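Local coordinates for PrgA (Enterococcus faecalis, PDB 6Z9K), which provides surface exclusion, protecting enterococci against unwanted conjugation, and is seen here as its metal-binding CAP domain, at residues Pro19-Ala24 against Ala32-Thr37; Leu83-Arg88 against Leu93-Val98; Ala124-Ala129 against Phe134-Gly139. All blocks are in the same frame, centred on the assembly; numbering follows the deposited sequence. Where two conformers were deposited one is given.

Interaction 1 of 3, residues Pro19-Ala24 against Ala32-Thr37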
ATOM      1  N   PRO A  19      -6.055 -17.005  -1.340  1.00 17.09           N
ATOM      2  CA  PRO A  19      -6.082 -18.451  -1.124  1.00 17.78           C
ATOM      3  C   PRO A  19      -7.328 -18.854  -0.358  1.00 17.73           C
ATOM      4  O   PRO A  19      -7.962 -18.025   0.315  1.00 18.34           O
ATOM      5  CB  PRO A  19      -4.860 -18.663  -0.230  1.00 17.72           C
ATOM      6  CG  PRO A  19      -4.796 -17.406   0.585  1.00 16.93           C
ATOM      7  CD  PRO A  19      -5.186 -16.303  -0.382  1.00 16.65           C
ATOM      8  N   PRO A  20      -7.705 -20.146  -0.396  1.00 18.13           N
ATOM      9  CA  PRO A  20      -8.757 -20.629   0.489  1.00 18.89           C
ATOM     10  C   PRO A  20      -8.427 -20.394   1.955  1.00 18.23           C
ATOM     11  O   PRO A  20      -7.241 -20.422   2.330  1.00 18.16           O
ATOM     12  CB  PRO A  20      -8.823 -22.139   0.185  1.00 19.08           C
ATOM     13  CG  PRO A  20      -8.172 -22.290  -1.166  1.00 18.81           C
ATOM     14  CD  PRO A  20      -7.086 -21.219  -1.175  1.00 18.20           C
ATOM     15  N   LYS A  21      -9.454 -20.090   2.744  1.00 18.03           N
ATOM     16  CA  LYS A  21      -9.380 -19.872   4.204  1.00 18.82           C
ATOM     17  C   LYS A  21      -8.725 -18.553   4.547  1.00 18.08           C
ATOM     18  O   LYS A  21      -8.553 -18.275   5.721  1.00 18.06           O
ATOM     19  CB  LYS A  21      -8.647 -21.003   4.930  1.00 19.27           C
ATOM     20  CG  LYS A  21      -9.202 -22.363   4.600  1.00 20.14           C
ATOM     21  CD  LYS A  21      -8.593 -23.391   5.494  1.00 20.83           C
ATOM     22  CE  LYS A  21      -8.840 -24.771   4.980  1.00 21.57           C
ATOM     23  NZ  LYS A  21      -8.209 -25.812   5.823  1.00 21.87           N
ATOM     24  N   PHE A  22      -8.578 -17.645   3.596  1.00 17.25           N
ATOM     25  CA  PHE A  22      -8.056 -16.303   3.916  1.00 17.56           C
ATOM     26  C   PHE A  22      -9.058 -15.510   4.749  1.00 18.27           C
ATOM     27  O   PHE A  22     -10.267 -15.623   4.538  1.00 18.64           O
ATOM     28  CB  PHE A  22      -7.682 -15.555   2.639  1.00 17.03           C
ATOM     29  CG  PHE A  22      -6.906 -14.281   2.918  1.00 16.71           C
ATOM     30  CD1 PHE A  22      -5.637 -14.330   3.476  1.00 16.75           C
ATOM     31  CD2 PHE A  22      -7.431 -13.033   2.629  1.00 17.93           C
ATOM     32  CE1 PHE A  22      -4.902 -13.169   3.694  1.00 17.25           C
ATOM     33  CE2 PHE A  22      -6.724 -11.873   2.925  1.00 17.16           C
ATOM     34  CZ  PHE A  22      -5.451 -11.956   3.407  1.00 16.85           C
ATOM     35  N   SER A  23      -8.543 -14.744   5.712  1.00 17.95           N
ATOM     36  CA  SER A  23      -9.325 -13.799   6.539  1.00 18.64           C
ATOM     37  C   SER A  23      -8.356 -12.788   7.121  1.00 18.58           C
ATOM     38  O   SER A  23      -7.142 -13.023   7.019  1.00 20.40           O
ATOM     39  CB  SER A  23     -10.074 -14.500   7.638  1.00 19.67           C
ATOM     40  OG  SER A  23      -9.166 -14.992   8.601  1.00 21.31           O
ATOM     41  N   ALA A  24      -8.884 -11.690   7.638  1.00 20.01           N
ATOM     42  CA  ALA A  24      -8.061 -10.600   8.178  1.00 20.21           C
ATOM     43  C   ALA A  24      -7.322 -11.085   9.438  1.00 22.60           C
ATOM     44  O   ALA A  24      -6.345 -10.433   9.809  1.00 23.77           O
ATOM     45  CB  ALA A  24      -8.944  -9.411   8.452  1.00 20.95           C
ATOM     46  N   ALA A  32      -1.496 -24.103  12.860  1.00 24.27           N
ATOM     47  CA  ALA A  32      -0.128 -23.995  12.307  1.00 25.08           C
ATOM     48  C   ALA A  32      -0.046 -24.609  10.913  1.00 24.78           C
ATOM     49  O   ALA A  32       0.541 -23.941  10.023  1.00 23.55           O
ATOM     50  CB  ALA A  32       0.862 -24.648  13.260  1.00 26.59           C
ATOM     51  N   GLU A  33      -0.583 -25.815  10.724  1.00 25.29           N
ATOM     52  CA  GLU A  33      -0.487 -26.524   9.430  1.00 27.30           C
ATOM     53  C   GLU A  33      -1.291 -25.737   8.371  1.00 24.63           C
ATOM     54  O   GLU A  33      -0.787 -25.514   7.246  1.00 25.07           O
ATOM     55  CB  GLU A  33      -0.971 -27.963   9.543  1.00 30.26           C
ATOM     56  CG  GLU A  33      -0.685 -28.712   8.262  1.00 33.31           C
ATOM     57  CD  GLU A  33      -0.993 -30.192   8.274  1.00 36.99           C
ATOM     58  OE1 GLU A  33      -0.792 -30.849   9.337  1.00 40.24           O
ATOM     59  OE2 GLU A  33      -1.387 -30.690   7.180  1.00 40.94           O
ATOM     60  N   GLU A  34      -2.477 -25.248   8.702  1.00 23.12           N
ATOM     61  CA  GLU A  34      -3.306 -24.478   7.727  1.00 22.06           C
ATOM     62  C   GLU A  34      -2.627 -23.141   7.402  1.00 21.24           C
ATOM     63  O   GLU A  34      -2.745 -22.670   6.258  1.00 22.26           O
ATOM     64  CB  GLU A  34      -4.662 -24.116   8.316  1.00 22.19           C
ATOM     65  CG  GLU A  34      -5.566 -25.307   8.447  1.00 23.67           C
ATOM     66  CD  GLU A  34      -6.869 -24.983   9.169  1.00 25.24           C
ATOM     67  OE1 GLU A  34      -6.814 -24.537  10.330  1.00 26.11           O
ATOM     68  OE2 GLU A  34      -7.967 -25.151   8.535  1.00 26.98           O
ATOM     69  N   ILE A  35      -2.022 -22.479   8.382  1.00 21.58           N
ATOM     70  CA  ILE A  35      -1.281 -21.203   8.115  1.00 21.29           C
ATOM     71  C   ILE A  35      -0.165 -21.486   7.106  1.00 21.85           C
ATOM     72  O   ILE A  35      -0.032 -20.720   6.129  1.00 21.51           O
ATOM     73  CB  ILE A  35      -0.732 -20.585   9.407  1.00 21.11           C
ATOM     74  CG1 ILE A  35      -1.876 -20.071  10.287  1.00 21.18           C
ATOM     75  CG2 ILE A  35       0.273 -19.458   9.070  1.00 20.46           C
ATOM     76  CD1 ILE A  35      -1.521 -19.796  11.676  1.00 22.71           C
ATOM     77  N   ALA A  36       0.637 -22.514   7.326  1.00 22.60           N
ATOM     78  CA  ALA A  36       1.782 -22.838   6.457  1.00 23.81           C
ATOM     79  C   ALA A  36       1.252 -23.043   5.038  1.00 23.79           C
ATOM     80  O   ALA A  36       1.869 -22.561   4.058  1.00 24.40           O
ATOM     81  CB  ALA A  36       2.545 -24.028   6.980  1.00 25.10           C
ATOM     82  N   THR A  37       0.171 -23.817   4.912  1.00 22.37           N
ATOM     83  CA  THR A  37      -0.419 -24.188   3.603  1.00 21.78           C
ATOM     84  C   THR A  37      -0.938 -22.932   2.916  1.00 20.91           C
ATOM     85  O   THR A  37      -0.657 -22.736   1.735  1.00 21.45           O
ATOM     86  CB  THR A  37      -1.546 -25.218   3.798  1.00 22.12           C
ATOM     87  OG1 THR A  37      -0.962 -26.452   4.234  1.00 23.71           O
ATOM     88  CG2 THR A  37      -2.333 -25.453   2.540  1.00 22.32           C
TER
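Lys21 and Glu34 meet in a single salt bridge at the surface of the CAP domain. It ties a type II beta turn, Pro19 to Phe22, to the first turn of helix 32-45. The ammonium NZ of Lys21 lies 2.8 Å from Glu34 OE2, and this bond carries the contact. It lands on the anti lone pair of OE2, the one turned away from the other carboxylate oxygen. The methylenes take a small share, with Lys21 CD 3.6 Å from Glu34 OE2. The side chains cross at about a right angle, and OE2 sits beside the last methylenes of the lysine as well as meeting NZ.

Both residues reach out fully. Every torsion of the lysine beyond CG is near 180°, and this carries NZ across to a helix whose nearest CA, that of Glu34, is 8.4 Å from the CA of Lys21. Glu34 has a second partner for its other oxygen. OE1 accepts a hydrogen bond from the backbone N of Ser31, just ahead of the helix, and this probably helps to fix the rotation of the carboxylate. The charge of Lys21 would be expected to favour the ionised form of Glu34.

Lys21 is the third residue of the turn and has a positive phi of 73°, as a type II turn requires there. Deeper in, Pro19 packs on Leu38 and Ala42 of the same helix, and the Phe22 ring meets Phe176 edge-to-face. The turn is closed by a weak backbone bond, 3.4 Å from Phe22 N to Pro19 O.

Interaction 2 of 3, residues Leu83-Arg88 against Leu93-Val98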
ATOM      1  N   LEU A  83      -5.753  -2.099  -5.576  1.00 16.20           N
ATOM      2  CA  LEU A  83      -5.361  -3.473  -5.219  1.00 16.29           C
ATOM      3  C   LEU A  83      -5.869  -3.818  -3.818  1.00 15.43           C
ATOM      4  O   LEU A  83      -6.396  -4.953  -3.621  1.00 15.97           O
ATOM      5  CB  LEU A  83      -3.838  -3.627  -5.252  1.00 17.38           C
ATOM      6  CG  LEU A  83      -3.222  -3.439  -6.626  1.00 19.67           C
ATOM      7  CD1 LEU A  83      -1.691  -3.661  -6.553  1.00 20.30           C
ATOM      8  CD2 LEU A  83      -3.852  -4.330  -7.662  1.00 22.82           C
ATOM      9  N   LEU A  84      -5.682  -2.937  -2.859  1.00 15.17           N
ATOM     10  CA  LEU A  84      -6.071  -3.243  -1.476  1.00 15.21           C
ATOM     11  C   LEU A  84      -7.596  -3.308  -1.344  1.00 14.93           C
ATOM     12  O   LEU A  84      -8.095  -4.189  -0.622  1.00 16.00           O
ATOM     13  CB  LEU A  84      -5.440  -2.230  -0.528  1.00 15.84           C
ATOM     14  CG  LEU A  84      -5.679  -2.508   0.939  1.00 16.92           C
ATOM     15  CD1 LEU A  84      -5.193  -3.908   1.360  1.00 17.20           C
ATOM     16  CD2 LEU A  84      -4.989  -1.430   1.785  1.00 17.51           C
ATOM     17  N   ASN A  85      -8.307  -2.411  -1.984  1.00 15.55           N
ATOM     18  CA  ASN A  85      -9.790  -2.378  -1.913  1.00 16.58           C
ATOM     19  C   ASN A  85     -10.353  -3.668  -2.520  1.00 17.48           C
ATOM     20  O   ASN A  85     -11.416  -4.118  -2.059  1.00 18.78           O
ATOM     21  CB  ASN A  85     -10.418  -1.191  -2.620  1.00 17.05           C
ATOM     22  CG  ASN A  85     -10.462   0.047  -1.755  1.00 17.45           C
ATOM     23  OD1 ASN A  85     -10.346  -0.097  -0.532  1.00 18.96           O
ATOM     24  ND2 ASN A  85     -10.747   1.202  -2.376  1.00 17.31           N
ATOM     25  N   ASP A  86      -9.703  -4.233  -3.518  1.00 17.60           N
ATOM     26  CA  ASP A  86     -10.183  -5.492  -4.133  1.00 19.81           C
ATOM     27  C   ASP A  86     -10.217  -6.553  -3.021  1.00 18.66           C
ATOM     28  O   ASP A  86     -11.204  -7.272  -2.905  1.00 20.33           O
ATOM     29  CB  ASP A  86      -9.338  -5.809  -5.352  1.00 20.89           C
ATOM     30  CG  ASP A  86      -9.664  -7.130  -6.027  1.00 25.68           C
ATOM     31  OD1 ASP A  86     -10.781  -7.236  -6.503  1.00 29.26           O
ATOM     32  OD2 ASP A  86      -8.789  -8.027  -6.057  1.00 29.46           O
ATOM     33  N   VAL A  87      -9.163  -6.660  -2.227  1.00 17.34           N
ATOM     34  CA  VAL A  87      -9.084  -7.651  -1.136  1.00 16.20           C
ATOM     35  C   VAL A  87     -10.099  -7.248  -0.070  1.00 16.67           C
ATOM     36  O   VAL A  87     -10.874  -8.064   0.416  1.00 16.41           O
ATOM     37  CB  VAL A  87      -7.657  -7.689  -0.581  1.00 16.13           C
ATOM     38  CG1 VAL A  87      -7.525  -8.563   0.631  1.00 15.84           C
ATOM     39  CG2 VAL A  87      -6.695  -8.119  -1.662  1.00 16.41           C
ATOM     40  N   ARG A  88     -10.111  -5.971   0.317  1.00 16.44           N
ATOM     41  CA  ARG A  88     -10.991  -5.518   1.426  1.00 16.76           C
ATOM     42  C   ARG A  88     -12.458  -5.778   1.060  1.00 17.70           C
ATOM     43  O   ARG A  88     -13.219  -6.274   1.945  1.00 18.79           O
ATOM     44  CB  ARG A  88     -10.725  -4.047   1.719  1.00 16.84           C
ATOM     45  CG  ARG A  88      -9.405  -3.855   2.442  1.00 16.74           C
ATOM     46  CD  ARG A  88      -9.116  -2.415   2.786  1.00 16.84           C
ATOM     47  NE  ARG A  88     -10.056  -1.828   3.740  1.00 17.26           N
ATOM     48  CZ  ARG A  88      -9.931  -1.806   5.054  1.00 17.15           C
ATOM     49  NH1 ARG A  88      -8.827  -2.210   5.664  1.00 17.35           N
ATOM     50  NH2 ARG A  88     -10.932  -1.344   5.773  1.00 18.39           N
ATOM     51  N   LEU A  93     -14.985  -5.573   4.147  1.00 20.36           N
ATOM     52  CA  LEU A  93     -14.386  -4.453   4.920  1.00 20.46           C
ATOM     53  C   LEU A  93     -14.624  -3.110   4.231  1.00 20.95           C
ATOM     54  O   LEU A  93     -14.818  -3.058   2.991  1.00 20.89           O
ATOM     55  CB  LEU A  93     -12.891  -4.722   5.021  1.00 19.59           C
ATOM     56  CG  LEU A  93     -12.475  -5.941   5.824  1.00 21.13           C
ATOM     57  CD1 LEU A  93     -11.034  -6.268   5.586  1.00 21.02           C
ATOM     58  CD2 LEU A  93     -12.721  -5.692   7.275  1.00 24.08           C
ATOM     59  N   SER A  94     -14.593  -2.012   5.000  1.00 20.95           N
ATOM     60  CA  SER A  94     -14.832  -0.679   4.437  1.00 22.13           C
ATOM     61  C   SER A  94     -13.846  -0.442   3.303  1.00 20.74           C
ATOM     62  O   SER A  94     -12.658  -0.909   3.406  1.00 21.84           O
ATOM     63  CB  SER A  94     -14.712   0.380   5.540  1.00 22.78           C
ATOM     64  OG  SER A  94     -13.428   0.269   6.190  1.00 23.45           O
ATOM     65  N   GLN A  95     -14.272   0.282   2.289  1.00 21.75           N
ATOM     66  CA  GLN A  95     -13.508   0.616   1.070  1.00 22.49           C
ATOM     67  C   GLN A  95     -12.763   1.925   1.304  1.00 21.78           C
ATOM     68  O   GLN A  95     -13.289   2.788   1.994  1.00 23.11           O
ATOM     69  CB  GLN A  95     -14.462   0.773  -0.104  1.00 25.24           C
ATOM     70  CG  GLN A  95     -15.162  -0.513  -0.472  1.00 26.96           C
ATOM     71  CD  GLN A  95     -14.143  -1.532  -0.872  1.00 26.51           C
ATOM     72  OE1 GLN A  95     -13.703  -2.319  -0.029  1.00 31.71           O
ATOM     73  NE2 GLN A  95     -13.736  -1.481  -2.130  1.00 26.76           N
ATOM     74  N   LEU A  96     -11.574   2.057   0.762  1.00 18.68           N
ATOM     75  CA  LEU A  96     -10.703   3.226   1.019  1.00 18.51           C
ATOM     76  C   LEU A  96     -10.828   4.220  -0.119  1.00 18.10           C
ATOM     77  O   LEU A  96     -10.911   3.833  -1.266  1.00 19.20           O
ATOM     78  CB  LEU A  96      -9.256   2.766   1.197  1.00 18.91           C
ATOM     79  CG  LEU A  96      -9.067   1.586   2.153  1.00 20.54           C
ATOM     80  CD1 LEU A  96      -7.682   1.014   2.083  1.00 22.98           C
ATOM     81  CD2 LEU A  96      -9.370   1.950   3.585  1.00 24.55           C
ATOM     82  N   SER A  97     -10.786   5.495   0.244  0.50 17.43           N
ATOM     83  CA  SER A  97     -10.731   6.639  -0.675  0.50 17.26           C
ATOM     84  C   SER A  97      -9.279   7.032  -0.870  0.50 16.87           C
ATOM     85  O   SER A  97      -8.456   6.672  -0.007  0.50 16.26           O
ATOM     86  CB  SER A  97     -11.536   7.791  -0.154  0.50 17.76           C
ATOM     87  OG  SER A  97     -11.006   8.314   1.053  0.50 16.51           O
ATOM     88  N   VAL A  98      -9.027   7.755  -1.962  1.00 17.76           N
ATOM     89  CA  VAL A  98      -7.835   8.590  -2.169  1.00 17.87           C
ATOM     90  C   VAL A  98      -8.316  10.031  -2.231  1.00 18.63           C
ATOM     91  O   VAL A  98      -9.276  10.325  -2.930  1.00 19.95           O
ATOM     92  CB  VAL A  98      -7.109   8.162  -3.439  1.00 18.08           C
ATOM     93  CG1 VAL A  98      -5.956   9.105  -3.717  1.00 18.45           C
ATOM     94  CG2 VAL A  98      -6.616   6.742  -3.285  1.00 17.48           C
TER
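Leu84 opens the contact between helix 70-90 of the CAP domain and the segment that doubles back from its C-terminal end into strand 97-98. This is a helix-loop-strand connection whose two arms are joined by side-chain to backbone bonds. Leu84 CD2 touches Leu96 CD1 at 3.6 Å, and both leucines also pack on Leu197 of strand 196-202. The Leu84 side chain is about 10 Å from that of His185, a magnesium ligand, so the contact lies near the metal site but not in it.

Next, the Asn85 amide pairs with the backbone of Leu96. OD1 accepts from Leu96 N at 2.8 Å, with the donor tilted from the carbonyl plane. ND2 gives a hydrogen to Leu96 O at 2.9 Å, on a lone pair, in the carbonyl plane and in the amide plane of Asn85. ND2 also binds Ala234 O, just after strand 232-233. These bonds fix the rotation of the amide.

Arg88, last of residues 83-88, makes the widest contact. Its backbone O accepts from Leu93 N at 2.9 Å. Its side chain bends at chi3 (65°), and this turns the guanidinium back over the loop. There Leu93 CB lies over one face and Leu96 CD2 over the opposite face, both offset toward the rim. NH1 and NH2 also reach Leu189 O and Gln191 O. Ser94 OG, weakly bound by NH2, is held by Lys194 O. Ser94 O is gripped side-on by two nitrogens of Arg88, in the guanidinium plane: NE at 2.8 Å, nearly along the C=O axis, and NH2 at 3.0 Å.

Interaction 3 of 3, residues Ala124-Ala129 against Phe134-Gly139; sequences AINKAA and FKEYPG
This is a polar helix-to-loop contact at the edge of the CAP domain, where Asn126 and Ala129 of helix 122-132 meet the chain that folds back along the helix before strand 144-148. Asn126 does most of the work. Its amide reaches the backbone of Tyr137 with both ends. OD1 accepts from Tyr137 N at 2.9 Å in a nearly straight bond, 173° at the hydrogen. ND2 gives a hydrogen to Tyr137 O at 3.0 Å, and this bond is bent to 136°. Neither bond is flat: each donor stands well above the plane of the carbonyl it meets. Asn126 CG is anti to the carbonyl carbon (chi1 -73°), and this swings the amide toward the loop. The ND2 group has a further, weak bond to Met140 O.

Glu136 lies against the same residue. Its carboxylate OE2 is 3.5 Å from Asn126 CB, a van der Waals contact; Glu136 itself is exposed.

One turn further on, Ala129 O accepts from Phe134 N at 2.8 Å, which ties the first residue of the segment to the helix. Ala129 CB packs on Phe134 CB at 3.8 Å. From there the Phe134 ring leads away from the helix. It stacks on Phe105 and meets Tyr217 edge-to-face, so the ring joins helix 100-112 to strand 211-217 of the three-stranded sheet. At the far end a water joins the two segments, accepting from Asn126 ND2 at 3.3 Å and from Gly139 N at 2.9 Å.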
ATOM      1  N   ALA A 124       8.690  11.674  12.726  1.00 14.37           N
ATOM      2  CA  ALA A 124       8.216  12.151  11.424  1.00 14.15           C
ATOM      3  C   ALA A 124       6.702  11.922  11.290  1.00 13.85           C
ATOM      4  O   ALA A 124       5.963  12.813  10.786  1.00 13.33           O
ATOM      5  CB  ALA A 124       8.899  11.424  10.301  1.00 14.82           C
ATOM      6  N   ILE A 125       6.224  10.736  11.657  1.00 13.49           N
ATOM      7  CA  ILE A 125       4.798  10.413  11.471  1.00 13.64           C
ATOM      8  C   ILE A 125       3.940  11.345  12.313  1.00 13.19           C
ATOM      9  O   ILE A 125       2.954  11.880  11.805  1.00 12.94           O
ATOM     10  CB  ILE A 125       4.590   8.919  11.797  1.00 13.73           C
ATOM     11  CG1 ILE A 125       5.315   8.026  10.770  1.00 13.49           C
ATOM     12  CG2 ILE A 125       3.114   8.583  11.859  1.00 13.87           C
ATOM     13  CD1 ILE A 125       5.504   6.573  11.233  1.00 13.77           C
ATOM     14  N   ASN A 126       4.288  11.521  13.582  1.00 13.48           N
ATOM     15  CA  ASN A 126       3.506  12.398  14.473  1.00 14.59           C
ATOM     16  C   ASN A 126       3.634  13.876  14.093  1.00 14.04           C
ATOM     17  O   ASN A 126       2.636  14.588  14.208  1.00 14.37           O
ATOM     18  CB  ASN A 126       3.897  12.140  15.906  1.00 15.53           C
ATOM     19  CG  ASN A 126       3.342  10.810  16.369  1.00 16.96           C
ATOM     20  OD1 ASN A 126       2.152  10.578  16.226  1.00 17.23           O
ATOM     21  ND2 ASN A 126       4.183   9.931  16.916  1.00 17.07           N
ATOM     22  N   LYS A 127       4.787  14.279  13.589  1.00 13.49           N
ATOM     23  CA  LYS A 127       4.922  15.687  13.155  1.00 13.72           C
ATOM     24  C   LYS A 127       3.995  15.919  11.955  1.00 13.20           C
ATOM     25  O   LYS A 127       3.284  16.949  11.888  1.00 13.05           O
ATOM     26  CB  LYS A 127       6.362  15.996  12.779  1.00 13.92           C
ATOM     27  CG  LYS A 127       6.652  17.430  12.381  1.00 14.48           C
ATOM     28  CD  LYS A 127       8.111  17.629  11.975  1.00 15.02           C
ATOM     29  CE  LYS A 127       8.540  19.076  12.008  1.00 15.74           C
ATOM     30  NZ  LYS A 127       7.926  19.923  10.945  1.00 15.71           N
ATOM     31  N   ALA A 128       4.031  15.048  10.981  1.00 13.24           N
ATOM     32  CA  ALA A 128       3.144  15.098   9.809  1.00 13.04           C
ATOM     33  C   ALA A 128       1.685  15.052  10.278  1.00 13.43           C
ATOM     34  O   ALA A 128       0.847  15.761   9.743  1.00 14.34           O
ATOM     35  CB  ALA A 128       3.453  13.975   8.843  1.00 13.02           C
ATOM     36  N   ALA A 129       1.381  14.167  11.213  1.00 13.82           N
ATOM     37  CA  ALA A 129      -0.006  14.026  11.685  1.00 14.25           C
ATOM     38  C   ALA A 129      -0.465  15.369  12.238  1.00 14.56           C
ATOM     39  O   ALA A 129      -1.509  15.902  11.803  1.00 14.98           O
ATOM     40  CB  ALA A 129      -0.073  12.932  12.707  1.00 14.69           C
ATOM     41  N   PHE A 134      -4.255  15.493  12.125  1.00 15.27           N
ATOM     42  CA  PHE A 134      -4.458  14.142  12.685  1.00 15.36           C
ATOM     43  C   PHE A 134      -3.936  14.078  14.113  1.00 16.11           C
ATOM     44  O   PHE A 134      -2.991  14.767  14.498  1.00 15.16           O
ATOM     45  CB  PHE A 134      -3.758  13.109  11.799  1.00 15.12           C
ATOM     46  CG  PHE A 134      -4.418  12.927  10.467  1.00 14.88           C
ATOM     47  CD1 PHE A 134      -4.133  13.778   9.407  1.00 14.95           C
ATOM     48  CD2 PHE A 134      -5.393  11.958  10.261  1.00 15.33           C
ATOM     49  CE1 PHE A 134      -4.729  13.654   8.179  1.00 15.25           C
ATOM     50  CE2 PHE A 134      -5.986  11.809   9.015  1.00 16.11           C
ATOM     51  CZ  PHE A 134      -5.677  12.651   7.979  1.00 16.35           C
ATOM     52  N   LYS A 135      -4.468  13.129  14.865  1.00 16.39           N
ATOM     53  CA  LYS A 135      -4.051  12.859  16.239  1.00 16.61           C
ATOM     54  C   LYS A 135      -2.625  12.327  16.261  1.00 15.30           C
ATOM     55  O   LYS A 135      -2.225  11.577  15.364  1.00 15.31           O
ATOM     56  CB  LYS A 135      -4.996  11.859  16.895  1.00 18.18           C
ATOM     57  CG  LYS A 135      -6.391  12.443  17.038  1.00 19.97           C
ATOM     58  CD  LYS A 135      -7.395  11.413  17.431  1.00 21.63           C
ATOM     59  CE  LYS A 135      -8.651  12.129  17.863  1.00 24.39           C
ATOM     60  NZ  LYS A 135      -9.762  11.173  18.022  1.00 26.98           N
ATOM     61  N   GLU A 136      -1.893  12.744  17.297  1.00 16.50           N
ATOM     62  CA  GLU A 136      -0.537  12.205  17.534  1.00 15.85           C
ATOM     63  C   GLU A 136      -0.608  11.068  18.555  1.00 16.15           C
ATOM     64  O   GLU A 136      -1.404  11.128  19.528  1.00 16.85           O
ATOM     65  CB  GLU A 136       0.378  13.280  18.078  1.00 17.21           C
ATOM     66  CG  GLU A 136       0.628  14.409  17.124  1.00 17.21           C
ATOM     67  CD  GLU A 136       1.667  15.363  17.692  1.00 19.96           C
ATOM     68  OE1 GLU A 136       1.286  16.498  18.083  1.00 22.35           O
ATOM     69  OE2 GLU A 136       2.877  14.952  17.695  1.00 22.22           O
ATOM     70  N   TYR A 137       0.328  10.139  18.444  1.00 16.88           N
ATOM     71  CA  TYR A 137       0.499   8.997  19.379  1.00 17.49           C
ATOM     72  C   TYR A 137       1.990   8.955  19.688  1.00 18.07           C
ATOM     73  O   TYR A 137       2.721   8.282  19.008  1.00 18.19           O
ATOM     74  CB  TYR A 137      -0.010   7.726  18.721  1.00 17.46           C
ATOM     75  CG  TYR A 137      -1.457   7.830  18.304  1.00 16.91           C
ATOM     76  CD1 TYR A 137      -1.809   8.343  17.077  1.00 16.60           C
ATOM     77  CD2 TYR A 137      -2.480   7.494  19.173  1.00 18.37           C
ATOM     78  CE1 TYR A 137      -3.130   8.507  16.689  1.00 17.25           C
ATOM     79  CE2 TYR A 137      -3.806   7.589  18.787  1.00 18.28           C
ATOM     80  CZ  TYR A 137      -4.146   8.130  17.561  1.00 17.50           C
ATOM     81  OH  TYR A 137      -5.481   8.221  17.260  1.00 18.68           O
ATOM     82  N   PRO A 138       2.472   9.740  20.657  1.00 20.11           N
ATOM     83  CA  PRO A 138       3.917   9.895  20.916  1.00 21.50           C
ATOM     84  C   PRO A 138       4.630   8.547  21.038  1.00 21.26           C
ATOM     85  O   PRO A 138       4.147   7.684  21.750  1.00 22.57           O
ATOM     86  CB  PRO A 138       3.887  10.651  22.242  1.00 23.22           C
ATOM     87  CG  PRO A 138       2.663  11.549  22.093  1.00 23.23           C
ATOM     88  CD  PRO A 138       1.643  10.574  21.535  1.00 22.00           C
ATOM     89  N   GLY A 139       5.654   8.351  20.218  1.00 21.88           N
ATOM     90  CA  GLY A 139       6.485   7.132  20.229  1.00 22.56           C
ATOM     91  C   GLY A 139       5.911   5.957  19.466  1.00 23.09           C
ATOM     92  O   GLY A 139       6.609   4.918  19.396  1.00 25.30           O
TER
HETATM   93  O   HOH W   1       7.066  10.124  18.430  1.00 25.18           O

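In the fold
Interactions 2 and 3 share a plan: a helix followed by a chain that folds back over it, with an asparagine amide bonding both N and O of one backbone residue and a helix carbonyl bonded to the backbone N five residues on. Interaction 2 is the more central and adds a buried arginine and leucine packing. Interaction 3 lies farther out, includes exposed residues and uses a water. Interaction 1 is a surface contact of one ion pair between a turn and helix 32-45. It still touches interaction 2, where Phe22 CE2 meets Val87 CG1 at 4.1 Å. Interaction 3 touches neither, with about 10 Å between its nearest atoms and those of interaction 2.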